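Local coordinates for protein SusD homolog (Bacteroides thetaiotaomicron, PDB 4MRU) that probably binds mucin O-glycans at the bacterial surface as a SusD-like, TPR-like outer-membrane lipoprotein, at residues Tyr22-Leu34 and Glu89-Glu101. Residues are numbered along the deposited sequence; the frame is centred on the assembly and turned at random. Where two conformers were deposited one is given.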
# COMPACT_ATOMS: atom_id res chain seq x y z
N TYR A 22 -25.70 -18.30 6.05
CA TYR A 22 -24.61 -18.25 5.05
C TYR A 22 -25.04 -17.89 3.61
O TYR A 22 -25.99 -18.45 3.06
CB TYR A 22 -23.89 -19.60 5.01
CG TYR A 22 -22.88 -19.73 3.89
CD1 TYR A 22 -21.62 -19.10 3.97
CD2 TYR A 22 -23.18 -20.44 2.74
CE1 TYR A 22 -20.69 -19.21 2.94
CE2 TYR A 22 -22.27 -20.54 1.70
CZ TYR A 22 -21.03 -19.94 1.82
OH TYR A 22 -20.13 -20.07 0.79
N ASP A 23 -24.30 -16.97 3.01
CA ASP A 23 -24.53 -16.55 1.65
C ASP A 23 -23.16 -16.32 1.00
O ASP A 23 -22.36 -15.52 1.50
CB ASP A 23 -25.34 -15.26 1.60
CG ASP A 23 -25.52 -14.77 0.19
OD1 ASP A 23 -26.30 -15.38 -0.53
OD2 ASP A 23 -24.83 -13.81 -0.22
N LEU A 24 -22.89 -17.01 -0.11
CA LEU A 24 -21.53 -17.00 -0.69
C LEU A 24 -21.17 -15.59 -1.13
O LEU A 24 -20.08 -15.12 -0.87
CB LEU A 24 -21.44 -17.97 -1.84
CG LEU A 24 -20.15 -17.99 -2.66
CD1 LEU A 24 -18.91 -18.26 -1.83
CD2 LEU A 24 -20.31 -19.06 -3.71
N GLY A 25 -22.12 -14.91 -1.76
CA GLY A 25 -21.93 -13.53 -2.17
C GLY A 25 -21.56 -12.58 -1.06
O GLY A 25 -20.64 -11.76 -1.21
N SER A 26 -22.31 -12.63 0.04
CA SER A 26 -22.02 -11.75 1.19
C SER A 26 -20.64 -12.08 1.78
O SER A 26 -19.93 -11.17 2.23
CB SER A 26 -23.14 -11.78 2.26
OG SER A 26 -23.33 -13.07 2.76
N THR A 27 -20.25 -13.34 1.72
CA THR A 27 -19.00 -13.78 2.28
C THR A 27 -17.83 -13.28 1.43
O THR A 27 -16.83 -12.76 1.93
CB THR A 27 -18.99 -15.32 2.41
OG1 THR A 27 -20.00 -15.73 3.34
CG2 THR A 27 -17.66 -15.79 2.89
N ILE A 28 -17.95 -13.43 0.12
CA ILE A 28 -16.97 -12.90 -0.80
C ILE A 28 -16.88 -11.37 -0.68
O ILE A 28 -15.78 -10.83 -0.61
CB ILE A 28 -17.32 -13.33 -2.25
CG1 ILE A 28 -17.09 -14.85 -2.40
CG2 ILE A 28 -16.50 -12.55 -3.24
CD1 ILE A 28 -17.44 -15.39 -3.77
N ARG A 29 -18.01 -10.66 -0.61
CA ARG A 29 -17.96 -9.20 -0.42
C ARG A 29 -17.31 -8.82 0.93
O ARG A 29 -16.63 -7.82 1.02
CB ARG A 29 -19.33 -8.58 -0.51
CG ARG A 29 -19.91 -8.57 -1.92
CD ARG A 29 -21.37 -8.08 -1.91
NE ARG A 29 -21.80 -7.97 -3.29
CZ ARG A 29 -22.48 -8.89 -3.96
NH1 ARG A 29 -23.02 -9.95 -3.35
NH2 ARG A 29 -22.68 -8.69 -5.26
N GLY A 30 -17.55 -9.63 1.96
CA GLY A 30 -16.94 -9.44 3.24
C GLY A 30 -15.41 -9.51 3.14
O GLY A 30 -14.71 -8.67 3.67
N LEU A 31 -14.91 -10.54 2.45
CA LEU A 31 -13.50 -10.66 2.18
C LEU A 31 -12.96 -9.51 1.32
O LEU A 31 -11.87 -8.97 1.59
CB LEU A 31 -13.23 -12.02 1.50
CG LEU A 31 -13.37 -13.27 2.37
CD1 LEU A 31 -13.36 -14.52 1.49
CD2 LEU A 31 -12.27 -13.33 3.43
N GLN A 32 -13.68 -9.13 0.27
CA GLN A 32 -13.23 -8.02 -0.58
C GLN A 32 -13.11 -6.72 0.23
O GLN A 32 -12.23 -5.89 -0.03
CB GLN A 32 -14.18 -7.83 -1.78
CG GLN A 32 -14.14 -9.02 -2.71
CD GLN A 32 -15.06 -8.95 -3.93
OE1 GLN A 32 -16.12 -8.31 -3.93
NE2 GLN A 32 -14.67 -9.64 -4.96
N GLY A 33 -13.96 -6.58 1.24
CA GLY A 33 -13.91 -5.45 2.15
C GLY A 33 -12.87 -5.49 3.24
O GLY A 33 -12.84 -4.61 4.09
N LEU A 34 -12.03 -6.51 3.22
CA LEU A 34 -10.90 -6.59 4.19
C LEU A 34 -9.55 -6.40 3.53
O LEU A 34 -8.48 -6.55 4.16
CB LEU A 34 -10.96 -7.95 4.85
CG LEU A 34 -12.07 -8.07 5.91
CD1 LEU A 34 -12.33 -9.52 6.26
CD2 LEU A 34 -11.71 -7.27 7.16
N GLU A 89 -11.57 -11.14 11.52
CA GLU A 89 -12.69 -11.00 10.57
C GLU A 89 -12.50 -11.83 9.31
O GLU A 89 -13.49 -12.22 8.68
CB GLU A 89 -12.89 -9.56 10.21
CG GLU A 89 -13.42 -8.75 11.38
CD GLU A 89 -13.62 -7.27 11.07
OE1 GLU A 89 -13.83 -6.93 9.89
OE2 GLU A 89 -13.57 -6.45 12.03
N THR A 90 -11.25 -12.08 8.94
CA THR A 90 -10.98 -12.82 7.71
C THR A 90 -11.35 -14.29 7.87
O THR A 90 -12.05 -14.86 7.01
CB THR A 90 -9.50 -12.69 7.26
OG1 THR A 90 -9.24 -11.33 6.90
CG2 THR A 90 -9.24 -13.56 6.07
N TYR A 91 -10.91 -14.92 8.96
CA TYR A 91 -10.91 -16.37 8.98
C TYR A 91 -12.30 -16.99 9.11
O TYR A 91 -12.53 -18.03 8.51
CB TYR A 91 -9.97 -16.91 10.06
CG TYR A 91 -8.57 -16.94 9.49
CD1 TYR A 91 -8.17 -17.97 8.64
CD2 TYR A 91 -7.70 -15.89 9.70
CE1 TYR A 91 -6.94 -17.96 8.06
CE2 TYR A 91 -6.45 -15.86 9.11
CZ TYR A 91 -6.06 -16.90 8.30
OH TYR A 91 -4.81 -16.89 7.71
N PRO A 92 -13.22 -16.37 9.84
CA PRO A 92 -14.58 -16.95 9.78
C PRO A 92 -15.21 -16.90 8.35
O PRO A 92 -15.95 -17.81 7.95
CB PRO A 92 -15.38 -16.08 10.78
CG PRO A 92 -14.34 -15.44 11.66
CD PRO A 92 -13.16 -15.21 10.74
N LYS A 93 -14.87 -15.89 7.57
CA LYS A 93 -15.43 -15.81 6.20
C LYS A 93 -14.74 -16.83 5.30
O LYS A 93 -15.40 -17.56 4.54
CB LYS A 93 -15.30 -14.41 5.64
CG LYS A 93 -16.06 -13.34 6.42
CD LYS A 93 -15.69 -11.97 5.85
CE LYS A 93 -16.41 -10.82 6.55
NZ LYS A 93 -16.20 -10.89 8.01
N TYR A 94 -13.41 -16.90 5.41
CA TYR A 94 -12.61 -17.87 4.64
C TYR A 94 -13.07 -19.29 4.92
O TYR A 94 -13.33 -20.06 3.98
CB TYR A 94 -11.11 -17.73 4.97
CG TYR A 94 -10.23 -18.67 4.13
CD1 TYR A 94 -10.07 -18.44 2.78
CD2 TYR A 94 -9.60 -19.77 4.69
CE1 TYR A 94 -9.29 -19.28 1.99
CE2 TYR A 94 -8.81 -20.63 3.90
CZ TYR A 94 -8.69 -20.37 2.54
OH TYR A 94 -7.96 -21.16 1.68
N TYR A 95 -13.23 -19.64 6.19
CA TYR A 95 -13.64 -21.00 6.53
C TYR A 95 -15.09 -21.30 6.20
O TYR A 95 -15.43 -22.45 5.95
CB TYR A 95 -13.32 -21.30 8.02
CG TYR A 95 -11.80 -21.56 8.26
CD1 TYR A 95 -11.10 -22.47 7.46
CD2 TYR A 95 -11.09 -20.95 9.32
CE1 TYR A 95 -9.74 -22.73 7.66
CE2 TYR A 95 -9.74 -21.21 9.53
CZ TYR A 95 -9.07 -22.09 8.69
OH TYR A 95 -7.74 -22.38 8.88
N ALA A 96 -15.96 -20.28 6.14
CA ALA A 96 -17.34 -20.48 5.69
C ALA A 96 -17.36 -20.95 4.24
O ALA A 96 -18.09 -21.89 3.87
CB ALA A 96 -18.18 -19.21 5.86
N VAL A 97 -16.53 -20.34 3.41
CA VAL A 97 -16.45 -20.77 2.03
C VAL A 97 -16.00 -22.20 1.94
O VAL A 97 -16.61 -23.01 1.19
CB VAL A 97 -15.48 -19.90 1.19
CG1 VAL A 97 -15.40 -20.41 -0.24
CG2 VAL A 97 -15.90 -18.45 1.21
N LEU A 98 -14.95 -22.53 2.70
CA LEU A 98 -14.39 -23.88 2.67
C LEU A 98 -15.35 -24.93 3.22
O LEU A 98 -15.40 -26.03 2.72
CB LEU A 98 -13.09 -23.95 3.45
CG LEU A 98 -11.80 -23.74 2.64
CD1 LEU A 98 -11.77 -22.48 1.77
CD2 LEU A 98 -10.67 -23.74 3.66
N GLN A 99 -16.18 -24.58 4.17
CA GLN A 99 -17.06 -25.59 4.71
C GLN A 99 -18.36 -25.72 3.87
O GLN A 99 -19.00 -26.78 3.88
CB GLN A 99 -17.25 -25.35 6.22
CG GLN A 99 -18.43 -24.55 6.66
CD GLN A 99 -18.33 -24.15 8.13
OE1 GLN A 99 -17.23 -23.90 8.67
NE2 GLN A 99 -19.48 -24.08 8.79
N HIS A 100 -18.71 -24.73 3.05
CA HIS A 100 -19.95 -24.81 2.26
C HIS A 100 -19.79 -25.10 0.78
O HIS A 100 -20.73 -25.56 0.16
CB HIS A 100 -20.72 -23.50 2.35
CG HIS A 100 -21.33 -23.26 3.67
ND1 HIS A 100 -20.64 -22.69 4.71
CD2 HIS A 100 -22.58 -23.51 4.13
CE1 HIS A 100 -21.44 -22.61 5.76
NE2 HIS A 100 -22.62 -23.10 5.43
N GLU A 101 -18.62 -24.81 0.21
CA GLU A 101 -18.43 -24.91 -1.25
C GLU A 101 -17.39 -25.96 -1.61
O GLU A 101 -16.33 -26.02 -0.97
CB GLU A 101 -17.96 -23.57 -1.84
CG GLU A 101 -18.73 -22.34 -1.39
CD GLU A 101 -20.20 -22.36 -1.79
OE1 GLU A 101 -20.53 -23.03 -2.79
OE2 GLU A 101 -21.01 -21.69 -1.11
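The rings of Tyr22 and His100 lie face to face, centroids 3.7 Å apart and planes within 10° of parallel. The imidazole covers one face of the phenol toward its rim, while the backbone N of Leu24 sits above the opposite face. At the phenol edge, Tyr22 OH donates to Glu101 OE2 at 2.6 Å, a short bond taken by the anti lone pair of a carboxylate turned obliquely to the ring. The imidazole is held at its own edge, where His100 ND1 gives a hydrogen bond to Ala96 O (2.8 Å) lying almost in the ring plane, which helps hold the ring in the orientation that stacks on Tyr22. Tyr22 reaches from just ahead of its helix to the C-terminal end of helix 81-100 because its CG stands opposite the backbone N (chi1 172°), and its CE1 also rests on Ala96 CB. Replacing Tyr22 with an alanine would probably leave the His100 face without its stacking mate and the Glu101 carboxylate without this donor.

Farther along, apolar branches take over. Thr27 CG2 meets Val97 CG2 at 3.6 Å, and Leu31 CD2 packs against Lys93 CB. The lysine chain then runs over Gly30, whose CA lies 3.6 Å from Lys93 CE, where a side chain would clash. A bend at its last torsion turns Lys93 NZ back to Glu89 O in its own helix. Leu34 CD1 closes the row against Thr90 OG1, a hydroxyl already bonded to Val86 O.

Leu31, Thr90 and Val97 also touch helix 104-125. Segments 24-32 and 89-100, the latter part of helix 81-100, run roughly antiparallel (146°), their axes approaching to 9.4 Å, as a helix pair within the TPR-like helical scaffold of SusD-family proteins.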